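Local coordinates for nitrogenase molybdenum-iron protein beta chain (Clostridium pasteurianum, PDB 4WES) that forms, with its alpha-chain partner, the molybdenum-iron component of nitrogenase, which reduces dinitrogen to ammonium, and helps bind the [8Fe-7S] cluster, at residues N169-V174 with I226-D231; G156-L161 with I199-T204; T238-S243 with L248-L253. All coordinates share one frame; numbering follows the deposited sequence.

The three contacts meet on one parallel sheet, whose strands run in the order 198-200, 172-175, 237-241 and 261-264. Contact 1 uses strand 172-175 and contact 2 the neighbouring strand 198-200; their centres are about 9 Å apart, and Val174 N lies 2.8 Å from Ile199 O in a probable hydrogen bond. Leu229 CD2 also packs 3.5 Å from Phe201 CB. Contact 3 lies about 14 Å from contact 1, centre to centre, and uses strand 237-241. Its centre is about 11 Å from that of contact 2, and their helices touch where Val158 CG1 comes 3.6 Å from Leu253 CA. All three lie away from the [8Fe-7S] cluster and the iron(II) sites.

Contact 1 (N169-V174 with I226-D231); sequences NGKINV and IEDLKD
Asn169 and Asp231 meet through different first torsions: CG of Asn169 sits between its backbone N and carbonyl carbon (chi1 64°), while CG of Asp231 swings anti to its backbone N (chi1 -160°). The two side chains pass in opposite directions, and Asn169 ND2 donates to Asp231 OD2 at 2.9 Å in a nearly straight bond. The acceptor lies almost in the amide plane, yet the amide reaches the carboxylate from above its plane, the two flat groups being turned 72° apart. At its other end, Asn169 OD1 accepts from Lys171 N at 2.8 Å, closing an Asx turn that holds the amide by both ends. Lys171 extends fully, and its NZ donates to a water 2.8 Å away; that water donates in turn to OD2 of Asp228 and OD2 of Asp231. Lys171 NZ stays 4.4 Å from Asp228 OD2, beyond a salt bridge; the link between the opposite charges runs through the water, which probably keeps them associated. Asn234 holds OD1 of Asp231, and Ser235 also bonds to Asn169 ND2. This partly exposed, polar contact ties the loop entering strand 172-175 to helix 226-231, while Asn169 and Lys171 also touch Ile199 on the neighbouring strand 198-200.

Contact 2 (G156-L161 with I199-T204); sequences GIVNYL and IMFPDT
Ile157 is the first residue of the helical segment to reach Phe201, and it does so with its CG2 branch. That methyl stands anti to the backbone N and comes within 4.1 Å of Phe201 CD2, approaching the ring obliquely; the two side chains run past each other in opposite directions. One residue on, Val158 presents CG2 at the edge of the same ring, near its plane, 4.1 Å from Phe201 CE2. Its side chain crosses that of Phe201 at about a right angle. This is one of two conformers of Val158, so the detail of its approach is less certain than that of Ile157. The CD2-CE2 side of the ring is thus met by methyls from two successive residues, with no hydrogen bond between the segments. The ring is brought there by its own first torsion, which sets CG between the backbone N and the carbonyl carbon (chi1 75°). Directly after Phe201, a cis peptide leads into Pro202. Farther along the helix, Leu161 N closes a turn on Ile157 O at 2.8 Å, and its side chain packs on Leu229. Leu229, from helix 226-231, also touches Ile157 and Phe201. This buried apolar contact joins the end of helix 146-161 to the residue just after strand 198-200, with helix 226-231 alongside and helix 243-257 against Val158.

Contact 3 (T238-S243 with L248-L253); sequences TLSLGS and LGAKTL
Van der Waals contact between strand and helix centres on Ala250, whose CB lies 3.9 Å from both Thr238 CG2 and Ser240 CB. Both strand residues point toward the helix, and the single methyl of Ala250 fits against the pair. The axes of strand 238-241 and helix 248-253 approach to 8.4 Å and run nearly antiparallel (159°). Beside them Leu253, its CG anti to the backbone N (chi1 -175°), brings CD2 to 3.5 Å from Thr238 OG1, a methyl against a hydroxyl. No direct hydrogen bond joins the segments, but one water bridges strand and helix: Thr238 OG1 donates to it at 2.8 Å, and that water donates to Ala250 O, while the same hydroxyl accepts from Asn173 ND2. A second water works within helix 243-257, where it accepts from Leu248 N at 2.9 Å and donates to Ser243 O. Also within the helix, Thr252 OG1 donates to Leu248 O at 2.7 Å from above the carbonyl plane, on the face opposite to that used by Thr252 N. Ser240 OG is hydrogen-bonded to Asp247 OD1, in the residue just before the helical segment. Strand 237-241 and helix 243-257 open a beta-alpha-beta unit, with Gly242 as N-cap between them. Short side chains thus permit close approach; one water links strand to helix, and the other fills in for a bond missing at the helix kink.

Contact 1 (N169-V174 with I226-D231)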
loop_
_atom_site.group_PDB
_atom_site.type_symbol
_atom_site.label_atom_id
_atom_site.label_comp_id
_atom_site.label_asym_id
_atom_site.label_seq_id
_atom_site.Cartn_x
_atom_site.Cartn_y
_atom_site.Cartn_z
ATOM N N ASN B 169 2.426 -41.798 14.725
ATOM C CA ASN B 169 3.113 -41.165 13.607
ATOM C C ASN B 169 4.179 -40.138 13.978
ATOM O O ASN B 169 4.932 -39.690 13.118
ATOM C CB ASN B 169 2.077 -40.548 12.663
ATOM C CG ASN B 169 1.271 -39.425 13.300
ATOM O OD1 ASN B 169 1.655 -38.881 14.340
ATOM N ND2 ASN B 169 0.125 -39.125 12.712
ATOM N N GLY B 170 4.272 -39.804 15.257
ATOM C CA GLY B 170 5.240 -38.823 15.722
ATOM C C GLY B 170 4.965 -37.395 15.290
ATOM O O GLY B 170 5.860 -36.560 15.354
ATOM N N LYS B 171 3.732 -37.106 14.890
ATOM C CA LYS B 171 3.364 -35.801 14.341
ATOM C C LYS B 171 2.477 -35.016 15.320
ATOM O O LYS B 171 1.815 -35.583 16.196
ATOM C CB LYS B 171 2.620 -35.954 13.007
ATOM C CG LYS B 171 3.453 -36.665 11.942
ATOM C CD LYS B 171 2.722 -36.769 10.615
ATOM C CE LYS B 171 3.594 -37.476 9.605
ATOM N NZ LYS B 171 2.972 -37.504 8.251
ATOM N N ILE B 172 2.422 -33.703 15.099
ATOM C CA ILE B 172 1.475 -32.835 15.762
ATOM C C ILE B 172 0.418 -32.421 14.703
ATOM O O ILE B 172 0.776 -32.004 13.610
ATOM C CB ILE B 172 2.164 -31.582 16.317
ATOM C CG1 ILE B 172 3.087 -31.995 17.473
ATOM C CG2 ILE B 172 1.157 -30.522 16.774
ATOM C CD1 ILE B 172 3.885 -30.871 18.080
ATOM N N ASN B 173 -0.867 -32.584 15.032
ATOM C CA ASN B 173 -1.927 -32.056 14.166
ATOM C C ASN B 173 -2.028 -30.541 14.396
ATOM O O ASN B 173 -1.930 -30.101 15.551
ATOM C CB ASN B 173 -3.273 -32.657 14.496
ATOM C CG ASN B 173 -3.307 -34.155 14.339
ATOM O OD1 ASN B 173 -2.705 -34.705 13.426
ATOM N ND2 ASN B 173 -4.042 -34.808 15.240
ATOM N N VAL B 174 -2.270 -29.774 13.351
ATOM C CA VAL B 174 -2.563 -28.366 13.499
ATOM C C VAL B 174 -3.826 -28.033 12.722
ATOM O O VAL B 174 -3.890 -28.269 11.518
ATOM C CB VAL B 174 -1.360 -27.450 13.150
ATOM C CG1 VAL B 174 -0.817 -27.702 11.754
ATOM C CG2 VAL B 174 -1.721 -25.981 13.367
ATOM N N ILE B 226 -6.511 -37.455 2.021
ATOM C CA ILE B 226 -7.384 -38.333 2.801
ATOM C C ILE B 226 -6.606 -39.262 3.731
ATOM O O ILE B 226 -6.977 -39.429 4.886
ATOM C CB ILE B 226 -8.277 -39.142 1.840
ATOM C CG1 ILE B 226 -9.329 -38.246 1.180
ATOM C CG2 ILE B 226 -8.961 -40.316 2.548
ATOM C CD1 ILE B 226 -9.901 -38.817 -0.090
ATOM N N GLU B 227 -5.514 -39.835 3.256
ATOM C CA GLU B 227 -4.780 -40.774 4.100
ATOM C C GLU B 227 -4.198 -40.072 5.313
ATOM O O GLU B 227 -4.095 -40.654 6.388
ATOM C CB GLU B 227 -3.695 -41.486 3.302
ATOM C CG GLU B 227 -2.842 -40.534 2.458
ATOM C CD GLU B 227 -3.299 -40.336 0.990
ATOM O OE1 GLU B 227 -4.523 -40.029 0.671
ATOM O OE2 GLU B 227 -2.354 -40.466 0.148
ATOM N N ASP B 228 -3.810 -38.811 5.148
ATOM C CA ASP B 228 -3.319 -38.052 6.281
ATOM C C ASP B 228 -4.415 -37.606 7.229
ATOM O O ASP B 228 -4.201 -37.534 8.448
ATOM C CB ASP B 228 -2.454 -36.890 5.796
ATOM C CG ASP B 228 -1.186 -37.390 5.104
ATOM O OD1 ASP B 228 -0.873 -36.861 4.013
ATOM O OD2 ASP B 228 -0.519 -38.327 5.673
ATOM N N LEU B 229 -5.576 -37.282 6.671
ATOM C CA LEU B 229 -6.741 -37.008 7.531
ATOM C C LEU B 229 -7.087 -38.232 8.395
ATOM O O LEU B 229 -7.372 -38.117 9.587
ATOM C CB LEU B 229 -7.935 -36.606 6.690
ATOM C CG LEU B 229 -7.748 -35.316 5.907
ATOM C CD1 LEU B 229 -8.908 -35.062 4.980
ATOM C CD2 LEU B 229 -7.575 -34.145 6.854
ATOM N N LYS B 230 -7.026 -39.426 7.826
ATOM C CA LYS B 230 -7.204 -40.628 8.648
ATOM C C LYS B 230 -6.141 -40.711 9.749
ATOM O O LYS B 230 -6.444 -41.001 10.920
ATOM C CB LYS B 230 -7.170 -41.900 7.792
ATOM C CG LYS B 230 -8.339 -42.025 6.836
ATOM C CD LYS B 230 -8.203 -43.269 5.980
ATOM C CE LYS B 230 -9.339 -43.394 4.994
ATOM N NZ LYS B 230 -9.190 -44.580 4.106
ATOM N N ASP B 231 -4.905 -40.421 9.373
ATOM C CA ASP B 231 -3.767 -40.574 10.252
ATOM C C ASP B 231 -3.713 -39.556 11.390
ATOM O O ASP B 231 -2.912 -39.718 12.325
ATOM C CB ASP B 231 -2.476 -40.520 9.434
ATOM C CG ASP B 231 -1.281 -41.150 10.161
ATOM O OD1 ASP B 231 -1.412 -42.300 10.679
ATOM O OD2 ASP B 231 -0.202 -40.522 10.168
HETATM O O HOH W 1 0.410 -38.559 8.260
#

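Contact 2 (G156-L161 with I199-T204)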
loop_
_atom_site.group_PDB
_atom_site.type_symbol
_atom_site.label_atom_id
_atom_site.label_comp_id
_atom_site.label_asym_id
_atom_site.label_seq_id
_atom_site.Cartn_x
_atom_site.Cartn_y
_atom_site.Cartn_z
ATOM N N GLY B 156 -16.806 -32.671 10.993
ATOM C CA GLY B 156 -17.217 -33.752 10.081
ATOM C C GLY B 156 -16.068 -34.571 9.548
ATOM O O GLY B 156 -16.149 -35.794 9.440
ATOM N N ILE B 157 -14.975 -33.906 9.215
ATOM C CA ILE B 157 -13.754 -34.592 8.808
ATOM C C ILE B 157 -13.288 -35.559 9.891
ATOM O O ILE B 157 -13.015 -36.746 9.631
ATOM C CB ILE B 157 -12.635 -33.570 8.492
ATOM C CG1 ILE B 157 -12.961 -32.742 7.255
ATOM C CG2 ILE B 157 -11.293 -34.271 8.355
ATOM C CD1 ILE B 157 -12.074 -31.523 7.058
ATOM N N VAL B 158 -13.241 -35.082 11.137
ATOM C CA VAL B 158 -12.836 -35.950 12.253
ATOM C C VAL B 158 -13.804 -37.117 12.420
ATOM O O VAL B 158 -13.398 -38.283 12.549
ATOM C CB VAL B 158 -12.734 -35.167 13.574
ATOM C CG1 VAL B 158 -12.440 -36.111 14.733
ATOM C CG2 VAL B 158 -11.653 -34.093 13.526
ATOM N N ASN B 159 -15.094 -36.810 12.427
ATOM C CA ASN B 159 -16.124 -37.825 12.648
ATOM C C ASN B 159 -15.997 -38.977 11.662
ATOM O O ASN B 159 -16.083 -40.142 12.052
ATOM C CB ASN B 159 -17.520 -37.264 12.450
ATOM C CG ASN B 159 -18.033 -36.427 13.615
ATOM O OD1 ASN B 159 -17.550 -36.495 14.741
ATOM N ND2 ASN B 159 -19.049 -35.613 13.321
ATOM N N TYR B 160 -15.778 -38.679 10.387
ATOM C CA TYR B 160 -15.719 -39.717 9.363
ATOM C C TYR B 160 -14.367 -40.328 9.142
ATOM O O TYR B 160 -14.311 -41.508 8.813
ATOM C CB TYR B 160 -16.189 -39.142 8.020
ATOM C CG TYR B 160 -17.698 -39.079 7.842
ATOM C CD1 TYR B 160 -18.447 -38.013 8.334
ATOM C CD2 TYR B 160 -18.385 -40.092 7.191
ATOM C CE1 TYR B 160 -19.818 -37.957 8.158
ATOM C CE2 TYR B 160 -19.748 -40.047 6.995
ATOM C CZ TYR B 160 -20.475 -38.967 7.482
ATOM O OH TYR B 160 -21.825 -38.936 7.254
ATOM N N LEU B 161 -13.286 -39.547 9.295
ATOM C CA LEU B 161 -11.983 -40.005 8.829
ATOM C C LEU B 161 -10.957 -40.373 9.909
ATOM O O LEU B 161 -10.220 -41.342 9.756
ATOM C CB LEU B 161 -11.389 -38.977 7.871
ATOM C CG LEU B 161 -12.243 -38.675 6.662
ATOM C CD1 LEU B 161 -11.536 -37.660 5.790
ATOM C CD2 LEU B 161 -12.637 -39.908 5.855
ATOM N N ILE B 199 0.585 -32.653 10.714
ATOM C CA ILE B 199 -0.495 -32.796 9.749
ATOM C C ILE B 199 -1.342 -31.534 9.916
ATOM O O ILE B 199 -1.883 -31.316 11.000
ATOM C CB ILE B 199 -1.410 -34.016 9.982
ATOM C CG1 ILE B 199 -0.600 -35.322 9.904
ATOM C CG2 ILE B 199 -2.526 -34.018 8.952
ATOM C CD1 ILE B 199 -1.359 -36.514 10.441
ATOM N N MET B 200 -1.442 -30.689 8.893
ATOM C CA MET B 200 -2.338 -29.541 8.922
ATOM C C MET B 200 -3.650 -29.906 8.262
ATOM O O MET B 200 -3.633 -30.476 7.175
ATOM C CB MET B 200 -1.724 -28.348 8.199
ATOM C CG MET B 200 -2.651 -27.131 8.186
ATOM S SD MET B 200 -1.963 -25.677 7.424
ATOM C CE MET B 200 -0.913 -25.154 8.747
ATOM N N PHE B 201 -4.771 -29.575 8.899
ATOM C CA PHE B 201 -6.032 -29.722 8.220
ATOM C C PHE B 201 -7.064 -28.745 8.781
ATOM O O PHE B 201 -7.061 -28.465 9.990
ATOM C CB PHE B 201 -6.557 -31.159 8.328
ATOM C CG PHE B 201 -7.117 -31.535 9.648
ATOM C CD1 PHE B 201 -6.265 -31.903 10.699
ATOM C CD2 PHE B 201 -8.476 -31.692 9.825
ATOM C CE1 PHE B 201 -6.766 -32.293 11.923
ATOM C CE2 PHE B 201 -8.990 -32.109 11.053
ATOM C CZ PHE B 201 -8.126 -32.415 12.089
ATOM N N PRO B 202 -7.992 -28.271 7.934
ATOM C CA PRO B 202 -7.896 -28.192 6.475
ATOM C C PRO B 202 -6.658 -27.383 6.032
ATOM O O PRO B 202 -6.047 -26.679 6.848
ATOM C CB PRO B 202 -9.186 -27.467 6.051
ATOM C CG PRO B 202 -10.057 -27.488 7.282
ATOM C CD PRO B 202 -9.110 -27.464 8.434
ATOM N N ASP B 203 -6.316 -27.498 4.750
ATOM C CA ASP B 203 -5.186 -26.744 4.191
ATOM C C ASP B 203 -5.539 -26.354 2.771
ATOM O O ASP B 203 -5.517 -27.186 1.887
ATOM C CB ASP B 203 -3.917 -27.608 4.246
ATOM C CG ASP B 203 -2.734 -26.925 3.622
ATOM O OD1 ASP B 203 -2.793 -25.719 3.329
ATOM O OD2 ASP B 203 -1.699 -27.624 3.428
ATOM N N THR B 204 -5.883 -25.074 2.570
ATOM C CA THR B 204 -6.284 -24.595 1.253
ATOM C C THR B 204 -5.100 -24.032 0.453
ATOM O O THR B 204 -5.299 -23.522 -0.658
ATOM C CB THR B 204 -7.356 -23.509 1.371
ATOM O OG1 THR B 204 -6.751 -22.468 2.138
ATOM C CG2 THR B 204 -8.606 -24.047 2.062
#

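Contact 3 (T238-S243 with L248-L253)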
loop_
_atom_site.group_PDB
_atom_site.type_symbol
_atom_site.label_atom_id
_atom_site.label_comp_id
_atom_site.label_asym_id
_atom_site.label_seq_id
_atom_site.Cartn_x
_atom_site.Cartn_y
_atom_site.Cartn_z
ATOM N N THR B 238 -2.878 -32.251 19.175
ATOM C CA THR B 238 -3.485 -31.325 18.230
ATOM C C THR B 238 -3.347 -29.907 18.777
ATOM O O THR B 238 -3.730 -29.651 19.908
ATOM C CB THR B 238 -4.977 -31.658 18.014
ATOM O OG1 THR B 238 -5.123 -33.001 17.531
ATOM C CG2 THR B 238 -5.620 -30.663 17.058
ATOM N N LEU B 239 -2.839 -29.002 17.946
ATOM C CA LEU B 239 -2.890 -27.567 18.257
ATOM C C LEU B 239 -4.088 -26.970 17.542
ATOM O O LEU B 239 -4.212 -27.058 16.309
ATOM C CB LEU B 239 -1.611 -26.864 17.826
ATOM C CG LEU B 239 -0.348 -27.310 18.567
ATOM C CD1 LEU B 239 0.879 -26.522 18.152
ATOM C CD2 LEU B 239 -0.532 -27.244 20.082
ATOM N N SER B 240 -4.992 -26.384 18.335
ATOM C CA SER B 240 -6.206 -25.736 17.822
ATOM C C SER B 240 -5.940 -24.240 17.771
ATOM O O SER B 240 -5.834 -23.611 18.823
ATOM C CB SER B 240 -7.339 -26.048 18.811
ATOM O OG SER B 240 -8.499 -25.377 18.394
ATOM N N LEU B 241 -5.781 -23.681 16.567
ATOM C CA LEU B 241 -5.459 -22.273 16.441
ATOM C C LEU B 241 -6.742 -21.506 16.210
ATOM O O LEU B 241 -7.355 -21.615 15.133
ATOM C CB LEU B 241 -4.503 -22.020 15.298
ATOM C CG LEU B 241 -3.191 -22.805 15.295
ATOM C CD1 LEU B 241 -2.252 -22.313 14.216
ATOM C CD2 LEU B 241 -2.469 -22.820 16.624
ATOM N N GLY B 242 -7.158 -20.738 17.206
ATOM C CA GLY B 242 -8.410 -19.986 17.121
ATOM C C GLY B 242 -9.547 -20.852 17.624
ATOM O O GLY B 242 -10.043 -21.709 16.927
ATOM N N SER B 243 -10.008 -20.587 18.847
ATOM C CA SER B 243 -10.995 -21.465 19.457
ATOM C C SER B 243 -12.315 -21.550 18.688
ATOM O O SER B 243 -12.914 -22.625 18.623
ATOM C CB SER B 243 -11.240 -21.095 20.909
ATOM O OG SER B 243 -11.853 -19.818 21.006
ATOM N N LEU B 248 -13.768 -27.175 18.102
ATOM C CA LEU B 248 -14.729 -28.264 17.987
ATOM C C LEU B 248 -14.065 -29.486 17.361
ATOM O O LEU B 248 -14.202 -30.613 17.840
ATOM C CB LEU B 248 -15.961 -27.839 17.214
ATOM C CG LEU B 248 -17.026 -28.931 17.062
ATOM C CD1 LEU B 248 -17.627 -29.342 18.380
ATOM C CD2 LEU B 248 -18.132 -28.467 16.116
ATOM N N GLY B 249 -13.324 -29.266 16.290
ATOM C CA GLY B 249 -12.613 -30.359 15.653
ATOM C C GLY B 249 -11.576 -31.004 16.579
ATOM O O GLY B 249 -11.469 -32.241 16.679
ATOM N N ALA B 250 -10.806 -30.164 17.282
ATOM C CA ALA B 250 -9.764 -30.677 18.185
ATOM C C ALA B 250 -10.357 -31.505 19.321
ATOM O O ALA B 250 -9.840 -32.589 19.663
ATOM C CB ALA B 250 -8.941 -29.554 18.741
ATOM N N LYS B 251 -11.440 -31.017 19.912
ATOM C CA LYS B 251 -12.127 -31.727 20.982
ATOM C C LYS B 251 -12.761 -33.026 20.495
ATOM O O LYS B 251 -12.762 -34.046 21.204
ATOM C CB LYS B 251 -13.186 -30.804 21.605
ATOM C CG LYS B 251 -12.623 -29.638 22.385
ATOM C CD LYS B 251 -13.683 -28.664 22.922
ATOM C CE LYS B 251 -13.022 -27.581 23.761
ATOM N NZ LYS B 251 -14.003 -26.594 24.302
ATOM N N THR B 252 -13.321 -32.993 19.303
ATOM C CA THR B 252 -13.948 -34.180 18.730
ATOM C C THR B 252 -12.880 -35.260 18.512
ATOM O O THR B 252 -13.114 -36.443 18.780
ATOM C CB THR B 252 -14.688 -33.836 17.418
ATOM O OG1 THR B 252 -15.692 -32.852 17.686
ATOM C CG2 THR B 252 -15.373 -35.052 16.803
ATOM N N LEU B 253 -11.705 -34.847 18.037
ATOM C CA LEU B 253 -10.600 -35.762 17.818
ATOM C C LEU B 253 -10.090 -36.347 19.138
ATOM O O LEU B 253 -9.714 -37.528 19.214
ATOM C CB LEU B 253 -9.478 -35.046 17.056
ATOM C CG LEU B 253 -8.297 -35.918 16.638
ATOM C CD1 LEU B 253 -8.690 -37.158 15.868
ATOM C CD2 LEU B 253 -7.320 -35.070 15.840
HETATM O O HOH W 2 -7.138 -33.609 19.365
HETATM O O HOH W 3 -15.079 -24.588 17.569
#